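Local coordinates for dendroaspis polylepis MT9 (Dendroaspis polylepis, PDB 6R5M), which antagonizes the muscarinic type 2 acetylcholine receptor as a three-finger toxin of mamba venom, reversing agonist-induced relaxation of arteries, at residues A[39-42]-A[46-49]; A[5-8]-A[12-15]. All blocks are in the same frame, centred on the assembly; numbering follows the deposited sequence.

Interaction 1 (A[39-42]-A[46-49]); sequences PSAV and QVQC. With PGO (S-1,2-propanediol), chain G.
In the third finger of the three-finger toxin fold, Val47 packs its isopropyl group between the arms, against Pro39 and Ala41 on the outgoing arm. The two methyls of Val47 divide the work. CG2 meets the methyl of Ala41, CB to CG2 at 3.5 Å, while CG1 lies 3.9 Å from CD of the Pro39 ring, and the valine and proline side chains pass at a slant to each other. The rotamer explains this division: CG1 stands anti to the valine backbone N (chi1 -152°) and is directed to the proline, which leaves CG2 beside that N and facing the alanine. The carbonyl of Pro39 fits against the same fork, with its O 3.6 Å from Val47 CG2 and 3.8 Å from Val47 CG1. Between these two segments the grip is thus purely van der Waals, without a backbone bond; residues 39-42 run as an irregular arm beside a regular strand. Next to the proline, Cys49 SG comes within 4.5 Å of Pro39 CD, a loose approach, and its disulfide to Cys38 ties the base of the finger together directly before the proline. Ser40 turns away from the strand, and its N donates to O2 of a propanediol, probably from the crystallisation liquor, at 3.1 Å. The same O2 has a weak bond with Ser40 OG. Strand 45-50 is an edge strand of the three-stranded sheet and pairs with strand 22-27, where Gln46 bonds Ser26 and Gln48 bonds Lys24 through the backbone; Met25 of that strand touches both Ala41 and Val47, and Tyr23 touches Pro39.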
loop_
_atom_site.group_PDB
_atom_site.type_symbol
_atom_site.label_atom_id
_atom_site.label_comp_id
_atom_site.label_asym_id
_atom_site.label_seq_id
_atom_site.Cartn_x
_atom_site.Cartn_y
_atom_site.Cartn_z
ATOM N N PRO A 39 3.230 -1.992 -7.275
ATOM C CA PRO A 39 3.011 -1.413 -8.603
ATOM C C PRO A 39 4.111 -0.435 -9.024
ATOM O O PRO A 39 4.785 0.154 -8.183
ATOM C CB PRO A 39 1.650 -0.713 -8.472
ATOM C CG PRO A 39 1.284 -0.757 -7.009
ATOM C CD PRO A 39 2.459 -1.270 -6.250
ATOM N N SER A 40 4.294 -0.275 -10.330
ATOM C CA SER A 40 5.257 0.678 -10.891
ATOM C C SER A 40 4.615 2.082 -10.946
ATOM O O SER A 40 3.420 2.189 -11.225
ATOM C CB SER A 40 5.672 0.246 -12.297
ATOM O OG SER A 40 4.545 -0.004 -13.123
ATOM N N ALA A 41 5.406 3.162 -10.736
ATOM C CA ALA A 41 4.916 4.551 -10.845
ATOM C C ALA A 41 6.019 5.592 -11.038
ATOM O O ALA A 41 7.081 5.512 -10.413
ATOM C CB ALA A 41 4.031 4.926 -9.664
ATOM N N VAL A 42 5.745 6.579 -11.897
ATOM C CA VAL A 42 6.662 7.683 -12.213
ATOM C C VAL A 42 6.164 8.948 -11.489
ATOM O O VAL A 42 4.972 9.043 -11.186
ATOM C CB VAL A 42 6.786 7.908 -13.752
ATOM C CG1 VAL A 42 8.035 8.716 -14.098
ATOM C CG2 VAL A 42 6.794 6.585 -14.512
ATOM N N GLN A 46 4.640 8.386 -6.012
ATOM C CA GLN A 46 5.717 7.748 -5.251
ATOM C C GLN A 46 5.204 6.480 -4.602
ATOM O O GLN A 46 4.179 6.527 -3.918
ATOM C CB GLN A 46 6.278 8.700 -4.165
ATOM C CG GLN A 46 6.614 10.111 -4.622
ATOM C CD GLN A 46 8.032 10.248 -5.106
ATOM O OE1 GLN A 46 8.963 10.433 -4.322
ATOM N NE2 GLN A 46 8.232 10.207 -6.413
ATOM N N VAL A 47 5.907 5.349 -4.817
ATOM C CA VAL A 47 5.548 4.041 -4.245
ATOM C C VAL A 47 6.576 3.624 -3.197
ATOM O O VAL A 47 7.782 3.772 -3.401
ATOM C CB VAL A 47 5.363 2.881 -5.281
ATOM C CG1 VAL A 47 4.386 1.813 -4.775
ATOM C CG2 VAL A 47 4.920 3.393 -6.639
ATOM N N GLN A 48 6.089 3.087 -2.089
ATOM C CA GLN A 48 6.899 2.520 -1.017
ATOM C C GLN A 48 6.498 1.058 -0.960
ATOM O O GLN A 48 5.331 0.758 -0.700
ATOM C CB GLN A 48 6.624 3.215 0.329
ATOM C CG GLN A 48 7.303 4.575 0.501
ATOM C CD GLN A 48 6.672 5.351 1.633
ATOM O OE1 GLN A 48 5.864 6.259 1.415
ATOM N NE2 GLN A 48 6.999 5.001 2.867
ATOM N N CYS A 49 7.420 0.149 -1.296
ATOM C CA CYS A 49 7.121 -1.285 -1.263
ATOM C C CYS A 49 7.875 -1.981 -0.148
ATOM O O CYS A 49 9.003 -1.605 0.159
ATOM C CB CYS A 49 7.392 -1.944 -2.614
ATOM S SG CYS A 49 6.305 -1.374 -3.936
HETATM C C1 PGO G . 1.745 -3.490 -13.325
HETATM C C2 PGO G . 1.900 -3.000 -11.900
HETATM C C3 PGO G . 0.803 -3.517 -11.013
HETATM O O1 PGO G . 2.755 -2.954 -14.176
HETATM O O2 PGO G . 1.897 -1.577 -11.886
#

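Interaction 2 (A[5-8]-A[12-15]); sequences IQIS and GILK. With SO4 (sulfate ion), chain D.
Ile5 and Lys15 lie aslant across each other where the two arms of the first finger of this three-finger toxin leave their short antiparallel sheet, and Ile7 and Ile13 make a second slanted crossing farther out. In the first pair the isoleucine meets the near end of the lysine. Ile5 CG1 sits 3.3 Å from Lys15 CB, tighter than an ordinary carbon contact, and Ile5 CD1 follows the chain outward, reaching 3.9 Å from Lys15 CD. The lysine has CG anti to its own N (chi1 176°) and stays extended beyond it, which carries the ammonium away from the opposite arm and leaves the aliphatic part beside the isoleucine. In the outer pair one methyl does the touching: CD1 of Ile7 rests on the branch point of Ile13, 3.6 Å from its CG2 and 3.8 Å from its CB. CB, CG1 and CG2 of Ile13 all lie against that methyl, and only beyond CG1 does the side chain turn off from Ile7.

One backbone bond lies between the two crossings. Ile5 N donates to Ile13 O at 2.9 Å, nearly straight at the hydrogen (170°), although the N-H comes in tilted 24° from the carbonyl plane. The return bond of a regular antiparallel pair is replaced by a water, which accepts from Ile13 N and can donate to Ile5 O, so the arms are already parting here. On the strand side, toward the base of the finger, Lys15 pairs with Cys3 through the backbone. Past Ile13, Gly12 N points a 2.9 Å hydrogen bond at O2 of a sulfate, probably from the crystallisation liquor, which Arg34 NH2 also binds.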
loop_
_atom_site.group_PDB
_atom_site.type_symbol
_atom_site.label_atom_id
_atom_site.label_comp_id
_atom_site.label_asym_id
_atom_site.label_seq_id
_atom_site.Cartn_x
_atom_site.Cartn_y
_atom_site.Cartn_z
ATOM N N ILE A 5 -4.982 -1.948 3.806
ATOM C CA ILE A 5 -5.733 -1.585 2.604
ATOM C C ILE A 5 -6.350 -0.234 2.811
ATOM O O ILE A 5 -6.906 0.035 3.871
ATOM C CB ILE A 5 -6.800 -2.644 2.168
ATOM C CG1 ILE A 5 -6.159 -4.028 1.915
ATOM C CG2 ILE A 5 -7.629 -2.181 0.946
ATOM C CD1 ILE A 5 -5.365 -4.240 0.602
ATOM N N GLN A 6 -6.287 0.601 1.777
ATOM C CA GLN A 6 -6.894 1.926 1.808
ATOM C C GLN A 6 -8.358 1.873 1.356
ATOM O O GLN A 6 -8.658 1.397 0.265
ATOM C CB GLN A 6 -6.081 2.906 0.945
ATOM C CG GLN A 6 -6.448 4.375 1.164
ATOM C CD GLN A 6 -5.978 4.961 2.488
ATOM O OE1 GLN A 6 -5.169 4.384 3.227
ATOM N NE2 GLN A 6 -6.481 6.142 2.809
ATOM N N ILE A 7 -9.264 2.308 2.244
ATOM C CA ILE A 7 -10.716 2.407 2.046
ATOM C C ILE A 7 -11.123 3.781 2.598
ATOM O O ILE A 7 -10.814 4.080 3.755
ATOM C CB ILE A 7 -11.508 1.256 2.740
ATOM C CG1 ILE A 7 -11.015 -0.141 2.272
ATOM C CG2 ILE A 7 -13.029 1.409 2.492
ATOM C CD1 ILE A 7 -11.563 -1.343 3.051
ATOM N N SER A 8 -11.790 4.615 1.775
ATOM C CA SER A 8 -12.236 5.961 2.170
ATOM C C SER A 8 -13.109 5.944 3.425
ATOM O O SER A 8 -14.055 5.156 3.508
ATOM C CB SER A 8 -12.984 6.648 1.033
ATOM O OG SER A 8 -12.203 6.706 -0.148
ATOM N N GLY A 12 -7.942 0.832 9.517
ATOM C CA GLY A 12 -7.658 -0.451 10.156
ATOM C C GLY A 12 -7.927 -1.718 9.360
ATOM O O GLY A 12 -7.720 -2.817 9.882
ATOM N N ILE A 13 -8.398 -1.590 8.097
ATOM C CA ILE A 13 -8.685 -2.769 7.275
ATOM C C ILE A 13 -7.399 -3.358 6.698
ATOM O O ILE A 13 -6.582 -2.632 6.123
ATOM C CB ILE A 13 -9.779 -2.508 6.193
ATOM C CG1 ILE A 13 -11.092 -1.929 6.804
ATOM C CG2 ILE A 13 -10.053 -3.757 5.322
ATOM C CD1 ILE A 13 -11.782 -2.710 7.965
ATOM N N LEU A 14 -7.229 -4.682 6.864
ATOM C CA LEU A 14 -6.088 -5.428 6.339
ATOM C C LEU A 14 -6.579 -6.531 5.383
ATOM O O LEU A 14 -7.685 -7.038 5.547
ATOM C CB LEU A 14 -5.255 -6.065 7.471
ATOM C CG LEU A 14 -4.880 -5.203 8.674
ATOM C CD1 LEU A 14 -4.529 -6.073 9.879
ATOM C CD2 LEU A 14 -3.727 -4.337 8.367
ATOM N N LYS A 15 -5.756 -6.898 4.396
ATOM C CA LYS A 15 -6.067 -7.961 3.437
ATOM C C LYS A 15 -4.936 -8.976 3.401
ATOM O O LYS A 15 -3.764 -8.588 3.360
ATOM C CB LYS A 15 -6.318 -7.362 2.039
ATOM C CG LYS A 15 -6.568 -8.351 0.910
ATOM C CD LYS A 15 -6.975 -7.650 -0.378
ATOM C CE LYS A 15 -7.081 -8.631 -1.523
ATOM N NZ LYS A 15 -7.355 -7.952 -2.814
HETATM S S SO4 D . -4.543 2.483 9.277
HETATM O O1 SO4 D . -4.922 2.161 10.671
HETATM O O2 SO4 D . -5.620 2.050 8.385
HETATM O O3 SO4 D . -4.347 3.920 9.148
HETATM O O4 SO4 D . -3.302 1.787 8.925
HETATM O O HOH W 1 -8.089 0.655 6.241
#

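Interactions 1 and 2 join the two arms of the two outer fingers, the third and the first, and lie on opposite sides of the chain's centre. Their centres are 18 Å apart and their nearest atoms about 11 Å, so they do not meet directly. What connects them is the middle finger: 46-49 pairs with strand 22-27, whereas 5-8 reaches strand 30-36 through Gln6, which bonds Arg34 by both backbone and side chain. The closures differ in kind. Segments 39-42 and 46-49 meet by van der Waals packing without a hydrogen bond between them, while 5-8 and 12-15 add a direct backbone bond and a water. Propanediol binds Ser40 at the first, and a sulfate binds Gly12 at the second.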